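Local coordinates for 4-hydroxythreonine-4-phosphate dehydrogenase (Legionella pneumophila subsp. pneumophila, PDB 6XMY), which probably catalyses the NAD(P)-dependent oxidation of 4-(phosphooxy)-L-threonine in pyridoxine 5'-phosphate biosynthesis, using a divalent metal ion, at residues K276-N285 and R294-A302; L26-V37 and P313-K324. All blocks are in the same frame, centred on the assembly; numbering follows the deposited sequence.

Interaction 1 supplies part of the NAD pocket, where the hairpin partners 284-288 and 294-297 run on into the loop that binds the adenosine-side phosphate; interaction 2 packs helix 314-328 against the end of helix 23-29 and the turn after it. Their centres lie about 13 Å apart. The helix of interaction 2 also rests on the hairpin of interaction 1: S315 OG is 2.8 Å from A283 O, and T295 OG1 is 2.8 Å from A319 O, both probable hydrogen bonds. L26 in interaction 2 touches H299 of interaction 1, which stands against the adenine of NAD. In sequence, the residues of interaction 1 all fall between the two segments of interaction 2.

Interaction 1 (K276-N285 and R294-A302); sequences KYAGFNEAVN and RTSVDHGTA. With NAD (nicotinamide-adenine-dinucleotide), chain B; SO4 (sulfate ion), chain C.
K276 and D298 meet where helix 268-279 faces the loop after strand 294-297. From CB the lysine runs out extended: CG passes 4.1 Å from D298 OD2, CD and CE move on to the backbone, and NZ hydrogen-bonds D298 O at 2.8 Å from above the carbonyl plane. The ammonium thus grips the main chain and not the carboxylate. D298 folds back, CG between its own N and carbonyl carbon (chi1 75°), which sets the carboxylate beside F280 O and the methyl of A283. Both carboxylate oxygens lie close to F280 O, OD2 at 2.8 Å, without a hydrogen bond, since all three are acceptors.

F280 reaches the cofactor: its CZ lies 3.6 Å from H299 CB and meets adenine C8A at the ring edge. H299 in turn presents one ring face to the adenine and the other to V297, and its ND1 bonds G300 O in the ring plane, fixing the ring's rotation.

Farther along the hairpin, N285 N donates to S296 O at 3.0 Å. N285 ND2 and both terminal nitrogens of R294 converge on sulfate O1, the arginine edge-on; R294 is also held by T287 and T120. A water joins N285 ND2, V297 O and the nicotinamide amide. Backbone N atoms of G300 and A302 bind the two free oxygens of the adenosine-side phosphate. Together these contacts make up part of the NAD site of the PdxA family, next to a sulfate held by residues predicted to bind substrate.

Interaction 2 (L26-V37 and P313-K324); sequences LCLALAETDLPV and PGSMLAAVKMAK
L35 lies across the flank of helix 314-328, its two methyls dividing the work: CD1 rests 3.8 Å from V320 CG1 and also touches L317 CD2, whereas CD2 sits beside the aliphatic CG of K321. L317 CD2 is shared, since the L30 side chain lies antiparallel beside it, CD2 to CD2 at 3.8 Å. The other methyl of L30 meets V320 CG2 tip to tip, and V37 CG1 meets V320 CG1 crosswise at 3.7 Å. With its CG1 anti to the backbone N (chi1 174°), V320 turns one branch to L35 and V37 and the other to L30. Toward the start of the helix, L26 CD2 packs on P313 at the N-cap position, and the bent chain of M316 carries CE to within 4.0 Å of L26 CB.

The next shell shapes the turn that presents L35. T33 OG1 donates to L30 O at 2.8 Å and accepts from L35 N, an ST turn; L30 O also receives T33 N. P36 then forms an inverse gamma turn leading into strand 37-41. A water bridges D34 O and K324 NZ at the outer end.

Behind this layer, V320 and K324 touch L12 of strand 12-15, and M316 and A319 lie on V119 of strand 117-120. Helix 314-328 thus packs through apolar side chains against the end of helix 23-29 and the following turn, over these parallel strands of the PdxA fold.

Interaction 1 (K276-N285 and R294-A302)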
loop_
_atom_site.group_PDB
_atom_site.type_symbol
_atom_site.label_atom_id
_atom_site.label_comp_id
_atom_site.label_asym_id
_atom_site.label_seq_id
_atom_site.Cartn_x
_atom_site.Cartn_y
_atom_site.Cartn_z
ATOM N N LYS A 276 -5.077 10.998 4.836
ATOM C CA LYS A 276 -6.390 10.415 4.595
ATOM C C LYS A 276 -7.495 11.448 4.728
ATOM O O LYS A 276 -8.501 11.368 4.017
ATOM C CB LYS A 276 -6.619 9.210 5.506
ATOM C CG LYS A 276 -5.689 8.042 5.173
ATOM C CD LYS A 276 -6.067 6.772 5.912
ATOM C CE LYS A 276 -5.042 5.691 5.695
ATOM N NZ LYS A 276 -5.517 4.394 6.269
ATOM N N TYR A 277 -7.318 12.438 5.606
ATOM C CA TYR A 277 -8.300 13.510 5.680
ATOM C C TYR A 277 -8.385 14.244 4.348
ATOM O O TYR A 277 -9.481 14.569 3.870
ATOM C CB TYR A 277 -7.920 14.470 6.806
ATOM C CG TYR A 277 -8.940 15.552 7.050
ATOM C CD1 TYR A 277 -10.071 15.304 7.826
ATOM C CD2 TYR A 277 -8.783 16.818 6.499
ATOM C CE1 TYR A 277 -11.010 16.293 8.055
ATOM C CE2 TYR A 277 -9.710 17.813 6.732
ATOM C CZ TYR A 277 -10.827 17.544 7.502
ATOM O OH TYR A 277 -11.760 18.531 7.735
ATOM N N ALA A 278 -7.235 14.488 3.719
ATOM C CA ALA A 278 -7.203 15.202 2.448
ATOM C C ALA A 278 -7.653 14.335 1.275
ATOM O O ALA A 278 -8.303 14.841 0.353
ATOM C CB ALA A 278 -5.795 15.732 2.185
ATOM N N GLY A 279 -7.317 13.043 1.272
ATOM C CA GLY A 279 -7.498 12.262 0.058
ATOM C C GLY A 279 -7.903 10.809 0.199
ATOM O O GLY A 279 -7.560 9.999 -0.662
ATOM N N PHE A 280 -8.674 10.482 1.238
ATOM C CA PHE A 280 -9.027 9.093 1.548
ATOM C C PHE A 280 -9.492 8.303 0.328
ATOM O O PHE A 280 -9.072 7.160 0.124
ATOM C CB PHE A 280 -10.119 9.092 2.621
ATOM C CG PHE A 280 -10.447 7.730 3.173
ATOM C CD1 PHE A 280 -11.751 7.270 3.168
ATOM C CD2 PHE A 280 -9.464 6.935 3.729
ATOM C CE1 PHE A 280 -12.064 6.030 3.692
ATOM C CE2 PHE A 280 -9.768 5.698 4.256
ATOM C CZ PHE A 280 -11.069 5.243 4.235
ATOM N N ASN A 281 -10.375 8.879 -0.490
ATOM C CA ASN A 281 -10.973 8.122 -1.591
ATOM C C ASN A 281 -10.166 8.171 -2.880
ATOM O O ASN A 281 -10.622 7.649 -3.903
ATOM C CB ASN A 281 -12.423 8.546 -1.819
ATOM C CG ASN A 281 -13.295 8.247 -0.625
ATOM O OD1 ASN A 281 -13.340 7.113 -0.143
ATOM N ND2 ASN A 281 -13.976 9.265 -0.125
ATOM N N GLU A 282 -8.980 8.767 -2.862
ATOM C CA GLU A 282 -8.114 8.765 -4.031
ATOM C C GLU A 282 -6.714 8.254 -3.740
ATOM O O GLU A 282 -5.968 7.986 -4.688
ATOM C CB GLU A 282 -7.994 10.177 -4.625
ATOM C CG GLU A 282 -7.083 11.086 -3.810
ATOM C CD GLU A 282 -6.632 12.321 -4.567
ATOM O OE1 GLU A 282 -7.169 13.415 -4.290
ATOM O OE2 GLU A 282 -5.737 12.199 -5.434
ATOM N N ALA A 283 -6.341 8.102 -2.475
ATOM C CA ALA A 283 -4.961 7.833 -2.110
ATOM C C ALA A 283 -4.608 6.363 -2.290
ATOM O O ALA A 283 -5.458 5.470 -2.181
ATOM C CB ALA A 283 -4.695 8.254 -0.665
ATOM N N VAL A 284 -3.324 6.129 -2.555
ATOM C CA VAL A 284 -2.770 4.811 -2.819
ATOM C C VAL A 284 -1.608 4.593 -1.867
ATOM O O VAL A 284 -0.788 5.492 -1.665
ATOM C CB VAL A 284 -2.264 4.728 -4.271
ATOM C CG1 VAL A 284 -1.598 3.372 -4.547
ATOM C CG2 VAL A 284 -3.408 4.987 -5.245
ATOM N N ASN A 285 -1.545 3.403 -1.284
ATOM C CA ASN A 285 -0.393 2.961 -0.515
ATOM C C ASN A 285 0.502 2.207 -1.483
ATOM O O ASN A 285 0.081 1.206 -2.070
ATOM C CB ASN A 285 -0.870 2.079 0.646
ATOM C CG ASN A 285 0.234 1.245 1.285
ATOM O OD1 ASN A 285 1.433 1.459 1.064
ATOM N ND2 ASN A 285 -0.181 0.270 2.092
ATOM N N ARG A 294 4.140 -2.910 -6.203
ATOM C CA ARG A 294 3.006 -3.270 -5.360
ATOM C C ARG A 294 2.323 -2.004 -4.880
ATOM O O ARG A 294 2.955 -1.169 -4.224
ATOM C CB ARG A 294 3.420 -4.136 -4.165
ATOM C CG ARG A 294 2.244 -4.474 -3.243
ATOM C CD ARG A 294 2.241 -3.589 -2.007
ATOM N NE ARG A 294 1.007 -3.718 -1.226
ATOM C CZ ARG A 294 0.889 -3.369 0.055
ATOM N NH1 ARG A 294 1.939 -2.906 0.720
ATOM N NH2 ARG A 294 -0.275 -3.509 0.681
ATOM N N THR A 295 1.042 -1.865 -5.204
ATOM C CA THR A 295 0.203 -0.799 -4.673
ATOM C C THR A 295 -0.927 -1.413 -3.860
ATOM O O THR A 295 -1.127 -2.634 -3.834
ATOM C CB THR A 295 -0.369 0.080 -5.790
ATOM O OG1 THR A 295 -1.226 -0.711 -6.622
ATOM C CG2 THR A 295 0.747 0.679 -6.628
ATOM N N SER A 296 -1.691 -0.534 -3.217
ATOM C CA SER A 296 -2.691 -0.968 -2.258
ATOM C C SER A 296 -3.730 0.123 -2.072
ATOM O O SER A 296 -3.451 1.318 -2.247
ATOM C CB SER A 296 -2.023 -1.280 -0.923
ATOM O OG SER A 296 -2.969 -1.731 0.027
ATOM N N VAL A 297 -4.924 -0.309 -1.653
ATOM C CA VAL A 297 -5.885 0.633 -1.106
ATOM C C VAL A 297 -5.296 1.293 0.131
ATOM O O VAL A 297 -4.365 0.782 0.763
ATOM C CB VAL A 297 -7.209 -0.061 -0.756
ATOM C CG1 VAL A 297 -7.898 -0.560 -2.014
ATOM C CG2 VAL A 297 -6.977 -1.179 0.260
ATOM N N ASP A 298 -5.857 2.452 0.484
ATOM C CA ASP A 298 -5.444 3.204 1.666
ATOM C C ASP A 298 -6.421 3.030 2.822
ATOM O O ASP A 298 -6.547 3.915 3.675
ATOM C CB ASP A 298 -5.261 4.686 1.342
ATOM C CG ASP A 298 -6.576 5.409 1.189
ATOM O OD1 ASP A 298 -7.588 4.754 0.865
ATOM O OD2 ASP A 298 -6.608 6.638 1.422
ATOM N N HIS A 299 -7.125 1.906 2.864
ATOM C CA HIS A 299 -8.148 1.686 3.868
ATOM C C HIS A 299 -8.154 0.214 4.237
ATOM O O HIS A 299 -7.486 -0.611 3.607
ATOM C CB HIS A 299 -9.523 2.135 3.372
ATOM C CG HIS A 299 -9.981 1.414 2.142
ATOM N ND1 HIS A 299 -10.383 0.095 2.162
ATOM C CD2 HIS A 299 -10.112 1.829 0.857
ATOM C CE1 HIS A 299 -10.736 -0.274 0.943
ATOM N NE2 HIS A 299 -10.580 0.758 0.131
ATOM N N GLY A 300 -8.941 -0.109 5.250
ATOM C CA GLY A 300 -9.023 -1.447 5.784
ATOM C C GLY A 300 -10.205 -2.232 5.264
ATOM O O GLY A 300 -10.812 -1.900 4.235
ATOM N N THR A 301 -10.550 -3.283 6.014
ATOM C CA THR A 301 -11.483 -4.301 5.563
ATOM C C THR A 301 -12.933 -3.856 5.613
ATOM O O THR A 301 -13.769 -4.475 4.955
ATOM C CB THR A 301 -11.294 -5.578 6.392
ATOM O OG1 THR A 301 -11.230 -5.253 7.791
ATOM C CG2 THR A 301 -10.013 -6.271 5.996
ATOM N N ALA A 302 -13.260 -2.836 6.404
ATOM C CA ALA A 302 -14.628 -2.320 6.504
ATOM C C ALA A 302 -15.665 -3.452 6.553
ATOM O O ALA A 302 -16.597 -3.513 5.753
ATOM C CB ALA A 302 -14.921 -1.321 5.382
HETATM P PA NAD B . -10.932 0.617 7.967
HETATM O O1A NAD B . -11.476 -0.796 7.876
HETATM O O2A NAD B . -10.542 1.543 6.834
HETATM O O5B NAD B . -12.288 1.374 8.711
HETATM C C5B NAD B . -12.055 2.744 8.939
HETATM C C4B NAD B . -13.306 3.557 8.559
HETATM O O4B NAD B . -13.290 3.775 7.129
HETATM C C3B NAD B . -14.578 2.731 8.900
HETATM O O3B NAD B . -15.537 3.680 9.333
HETATM C C2B NAD B . -14.922 2.075 7.530
HETATM O O2B NAD B . -16.290 1.841 7.363
HETATM C C1B NAD B . -14.476 3.210 6.555
HETATM N N9A NAD B . -14.026 2.707 5.261
HETATM C C8A NAD B . -12.893 1.939 4.939
HETATM N N7A NAD B . -12.799 1.693 3.644
HETATM C C5A NAD B . -13.893 2.331 3.076
HETATM C C6A NAD B . -14.352 2.438 1.747
HETATM N N6A NAD B . -13.650 1.861 0.737
HETATM N N1A NAD B . -15.491 3.139 1.469
HETATM C C2A NAD B . -16.148 3.709 2.525
HETATM N N3A NAD B . -15.840 3.690 3.835
HETATM C C4A NAD B . -14.684 2.978 4.073
HETATM O O3 NAD B . -9.665 0.475 8.968
HETATM P PN NAD B . -9.643 0.114 10.511
HETATM O O1N NAD B . -8.545 0.851 11.238
HETATM O O2N NAD B . -11.028 -0.154 10.997
HETATM O O5D NAD B . -8.932 -1.512 10.525
HETATM C C5D NAD B . -9.731 -2.513 9.987
HETATM C C4D NAD B . -8.798 -3.645 9.553
HETATM O O4D NAD B . -8.211 -3.265 8.282
HETATM C C3D NAD B . -7.608 -3.796 10.562
HETATM O O3D NAD B . -7.319 -5.164 10.611
HETATM C C2D NAD B . -6.468 -3.015 9.870
HETATM O O2D NAD B . -5.179 -3.489 10.144
HETATM C C1D NAD B . -6.803 -3.424 8.409
HETATM N N1N NAD B . -6.179 -2.491 7.410
HETATM C C2N NAD B . -5.602 -3.089 6.322
HETATM C C3N NAD B . -4.999 -2.311 5.330
HETATM C C7N NAD B . -4.419 -3.062 4.191
HETATM O O7N NAD B . -4.523 -4.288 4.120
HETATM N N7N NAD B . -3.791 -2.317 3.214
HETATM C C4N NAD B . -4.983 -0.909 5.451
HETATM C C5N NAD B . -5.595 -0.327 6.575
HETATM C C6N NAD B . -6.190 -1.134 7.565
HETATM S S SO4 C . 0.275 -2.700 4.650
HETATM O O1 SO4 C . 0.427 -2.358 3.237
HETATM O O2 SO4 C . -0.517 -3.921 4.761
HETATM O O3 SO4 C . 1.602 -2.961 5.203
HETATM O O4 SO4 C . -0.393 -1.638 5.421
HETATM O O HOH W 1 -3.006 0.488 3.023
#

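Interaction 2 (L26-V37 and P313-K324)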
loop_
_atom_site.group_PDB
_atom_site.type_symbol
_atom_site.label_atom_id
_atom_site.label_comp_id
_atom_site.label_asym_id
_atom_site.label_seq_id
_atom_site.Cartn_x
_atom_site.Cartn_y
_atom_site.Cartn_z
ATOM N N LEU A 26 -14.575 -4.837 -3.820
ATOM C CA LEU A 26 -13.788 -3.893 -4.604
ATOM C C LEU A 26 -13.260 -4.530 -5.879
ATOM O O LEU A 26 -13.190 -3.869 -6.921
ATOM C CB LEU A 26 -12.642 -3.349 -3.754
ATOM C CG LEU A 26 -13.118 -2.491 -2.576
ATOM C CD1 LEU A 26 -11.964 -2.142 -1.647
ATOM C CD2 LEU A 26 -13.800 -1.238 -3.105
ATOM N N CYS A 27 -12.879 -5.809 -5.815
ATOM C CA CYS A 27 -12.446 -6.498 -7.026
ATOM C C CYS A 27 -13.595 -6.632 -8.015
ATOM O O CYS A 27 -13.402 -6.475 -9.227
ATOM C CB CYS A 27 -11.866 -7.863 -6.669
ATOM S SG CYS A 27 -10.326 -7.752 -5.725
ATOM N N LEU A 28 -14.803 -6.910 -7.513
ATOM C CA LEU A 28 -15.961 -7.009 -8.391
ATOM C C LEU A 28 -16.247 -5.680 -9.075
ATOM O O LEU A 28 -16.701 -5.662 -10.223
ATOM C CB LEU A 28 -17.178 -7.505 -7.608
ATOM C CG LEU A 28 -17.044 -8.908 -7.013
ATOM C CD1 LEU A 28 -18.210 -9.228 -6.094
ATOM C CD2 LEU A 28 -16.929 -9.976 -8.118
ATOM N N ALA A 29 -15.967 -4.557 -8.400
ATOM C CA ALA A 29 -16.119 -3.246 -9.025
ATOM C C ALA A 29 -15.229 -3.075 -10.250
ATOM O O ALA A 29 -15.544 -2.256 -11.123
ATOM C CB ALA A 29 -15.833 -2.137 -8.010
ATOM N N LEU A 30 -14.132 -3.823 -10.338
ATOM C CA LEU A 30 -13.269 -3.737 -11.507
ATOM C C LEU A 30 -13.883 -4.398 -12.732
ATOM O O LEU A 30 -13.378 -4.194 -13.842
ATOM C CB LEU A 30 -11.909 -4.365 -11.184
ATOM C CG LEU A 30 -11.185 -3.690 -10.011
ATOM C CD1 LEU A 30 -9.913 -4.428 -9.617
ATOM C CD2 LEU A 30 -10.882 -2.217 -10.308
ATOM N N ALA A 31 -14.954 -5.182 -12.559
ATOM C CA ALA A 31 -15.526 -5.914 -13.685
ATOM C C ALA A 31 -16.052 -4.974 -14.753
ATOM O O ALA A 31 -16.042 -5.313 -15.943
ATOM C CB ALA A 31 -16.643 -6.844 -13.209
ATOM N N GLU A 32 -16.493 -3.787 -14.362
ATOM C CA GLU A 32 -17.076 -2.868 -15.322
ATOM C C GLU A 32 -16.052 -1.997 -16.033
ATOM O O GLU A 32 -16.421 -1.254 -16.951
ATOM C CB GLU A 32 -18.157 -2.029 -14.639
ATOM C CG GLU A 32 -19.348 -2.881 -14.261
ATOM C CD GLU A 32 -19.915 -3.613 -15.467
ATOM O OE1 GLU A 32 -19.819 -3.085 -16.598
ATOM O OE2 GLU A 32 -20.447 -4.725 -15.295
ATOM N N THR A 33 -14.785 -2.088 -15.653
ATOM C CA THR A 33 -13.722 -1.318 -16.272
ATOM C C THR A 33 -13.066 -2.127 -17.386
ATOM O O THR A 33 -13.353 -3.308 -17.590
ATOM C CB THR A 33 -12.660 -0.954 -15.236
ATOM O OG1 THR A 33 -11.868 -2.114 -14.932
ATOM C CG2 THR A 33 -13.308 -0.435 -13.957
ATOM N N ASP A 34 -12.160 -1.469 -18.110
ATOM C CA ASP A 34 -11.252 -2.139 -19.033
ATOM C C ASP A 34 -9.830 -2.179 -18.485
ATOM O O ASP A 34 -8.870 -2.279 -19.255
ATOM C CB ASP A 34 -11.309 -1.507 -20.426
ATOM C CG ASP A 34 -10.793 -0.089 -20.443
ATOM O OD1 ASP A 34 -10.523 0.435 -21.548
ATOM O OD2 ASP A 34 -10.635 0.498 -19.355
ATOM N N LEU A 35 -9.681 -2.092 -17.171
ATOM C CA LEU A 35 -8.364 -2.171 -16.565
ATOM C C LEU A 35 -7.884 -3.617 -16.629
ATOM O O LEU A 35 -8.660 -4.538 -16.350
ATOM C CB LEU A 35 -8.416 -1.678 -15.119
ATOM C CG LEU A 35 -8.707 -0.182 -14.948
ATOM C CD1 LEU A 35 -9.128 0.131 -13.521
ATOM C CD2 LEU A 35 -7.502 0.658 -15.333
ATOM N N PRO A 36 -6.649 -3.858 -17.010
ATOM C CA PRO A 36 -6.222 -5.239 -17.306
ATOM C C PRO A 36 -5.832 -5.983 -16.036
ATOM O O PRO A 36 -4.667 -6.065 -15.636
ATOM C CB PRO A 36 -5.018 -5.021 -18.219
ATOM C CG PRO A 36 -4.443 -3.723 -17.747
ATOM C CD PRO A 36 -5.614 -2.869 -17.364
ATOM N N VAL A 37 -6.844 -6.535 -15.371
ATOM C CA VAL A 37 -6.670 -7.106 -14.045
ATOM C C VAL A 37 -7.042 -8.578 -14.042
ATOM O O VAL A 37 -7.897 -9.037 -14.808
ATOM C CB VAL A 37 -7.481 -6.337 -12.978
ATOM C CG1 VAL A 37 -7.038 -4.883 -12.930
ATOM C CG2 VAL A 37 -8.984 -6.454 -13.253
ATOM N N PRO A 313 -15.175 2.687 -4.109
ATOM C CA PRO A 313 -14.060 2.010 -4.786
ATOM C C PRO A 313 -12.957 2.936 -5.270
ATOM O O PRO A 313 -12.086 2.484 -6.015
ATOM C CB PRO A 313 -14.759 1.363 -5.991
ATOM C CG PRO A 313 -15.794 2.404 -6.358
ATOM C CD PRO A 313 -16.309 2.919 -5.021
ATOM N N GLY A 314 -12.963 4.207 -4.859
ATOM C CA GLY A 314 -12.024 5.169 -5.415
ATOM C C GLY A 314 -10.572 4.828 -5.152
ATOM O O GLY A 314 -9.725 4.960 -6.045
ATOM N N SER A 315 -10.255 4.389 -3.930
ATOM C CA SER A 315 -8.871 4.039 -3.621
ATOM C C SER A 315 -8.413 2.822 -4.419
ATOM O O SER A 315 -7.305 2.814 -4.968
ATOM C CB SER A 315 -8.689 3.794 -2.126
ATOM O OG SER A 315 -7.342 3.462 -1.853
ATOM N N MET A 316 -9.248 1.782 -4.508
ATOM C CA MET A 316 -8.889 0.620 -5.320
ATOM C C MET A 316 -8.641 1.024 -6.768
ATOM O O MET A 316 -7.645 0.612 -7.383
ATOM C CB MET A 316 -9.982 -0.442 -5.228
ATOM C CG MET A 316 -9.743 -1.618 -6.183
ATOM S SD MET A 316 -8.201 -2.537 -5.908
ATOM C CE MET A 316 -8.711 -3.605 -4.563
ATOM N N LEU A 317 -9.534 1.844 -7.335
ATOM C CA LEU A 317 -9.366 2.249 -8.728
ATOM C C LEU A 317 -8.080 3.035 -8.912
ATOM O O LEU A 317 -7.344 2.821 -9.885
ATOM C CB LEU A 317 -10.576 3.058 -9.200
ATOM C CG LEU A 317 -11.859 2.266 -9.445
ATOM C CD1 LEU A 317 -13.063 3.214 -9.525
ATOM C CD2 LEU A 317 -11.737 1.450 -10.724
ATOM N N ALA A 318 -7.786 3.948 -7.983
ATOM C CA ALA A 318 -6.532 4.692 -8.032
ATOM C C ALA A 318 -5.325 3.769 -7.890
ATOM O O ALA A 318 -4.302 3.970 -8.560
ATOM C CB ALA A 318 -6.523 5.768 -6.946
ATOM N N ALA A 319 -5.425 2.742 -7.034
ATOM C CA ALA A 319 -4.297 1.834 -6.824
ATOM C C ALA A 319 -4.007 1.008 -8.068
ATOM O O ALA A 319 -2.840 0.788 -8.416
ATOM C CB ALA A 319 -4.571 0.913 -5.637
ATOM N N VAL A 320 -5.058 0.542 -8.745
ATOM C CA VAL A 320 -4.887 -0.189 -9.995
ATOM C C VAL A 320 -4.299 0.722 -11.064
ATOM O O VAL A 320 -3.378 0.334 -11.794
ATOM C CB VAL A 320 -6.226 -0.806 -10.435
ATOM C CG1 VAL A 320 -6.080 -1.445 -11.813
ATOM C CG2 VAL A 320 -6.709 -1.844 -9.414
ATOM N N LYS A 321 -4.805 1.951 -11.168
ATOM C CA LYS A 321 -4.288 2.857 -12.188
ATOM C C LYS A 321 -2.830 3.213 -11.929
ATOM O O LYS A 321 -2.029 3.297 -12.870
ATOM C CB LYS A 321 -5.170 4.103 -12.275
ATOM C CG LYS A 321 -6.523 3.806 -12.899
ATOM C CD LYS A 321 -7.462 4.996 -12.825
ATOM C CE LYS A 321 -8.912 4.530 -12.772
ATOM N NZ LYS A 321 -9.886 5.648 -12.932
ATOM N N MET A 322 -2.453 3.403 -10.666
ATOM C CA MET A 322 -1.057 3.707 -10.371
ATOM C C MET A 322 -0.155 2.526 -10.710
ATOM O O MET A 322 0.923 2.707 -11.289
ATOM C CB MET A 322 -0.892 4.119 -8.910
ATOM C CG MET A 322 0.539 4.460 -8.561
ATOM S SD MET A 322 0.750 5.086 -6.897
ATOM C CE MET A 322 -0.216 6.593 -6.982
ATOM N N ALA A 323 -0.582 1.311 -10.361
ATOM C CA ALA A 323 0.201 0.131 -10.710
ATOM C C ALA A 323 0.344 -0.002 -12.221
ATOM O O ALA A 323 1.436 -0.295 -12.729
ATOM C CB ALA A 323 -0.429 -1.119 -10.096
ATOM N N LYS A 324 -0.746 0.229 -12.958
ATOM C CA LYS A 324 -0.686 0.201 -14.416
ATOM C C LYS A 324 0.300 1.232 -14.942
ATOM O O LYS A 324 1.127 0.931 -15.814
ATOM C CB LYS A 324 -2.073 0.461 -14.999
ATOM C CG LYS A 324 -2.109 0.534 -16.524
ATOM C CD LYS A 324 -3.491 0.945 -17.011
ATOM C CE LYS A 324 -3.445 1.605 -18.379
ATOM N NZ LYS A 324 -4.784 2.168 -18.730
HETATM O O HOH W 2 -6.842 0.138 -19.037
#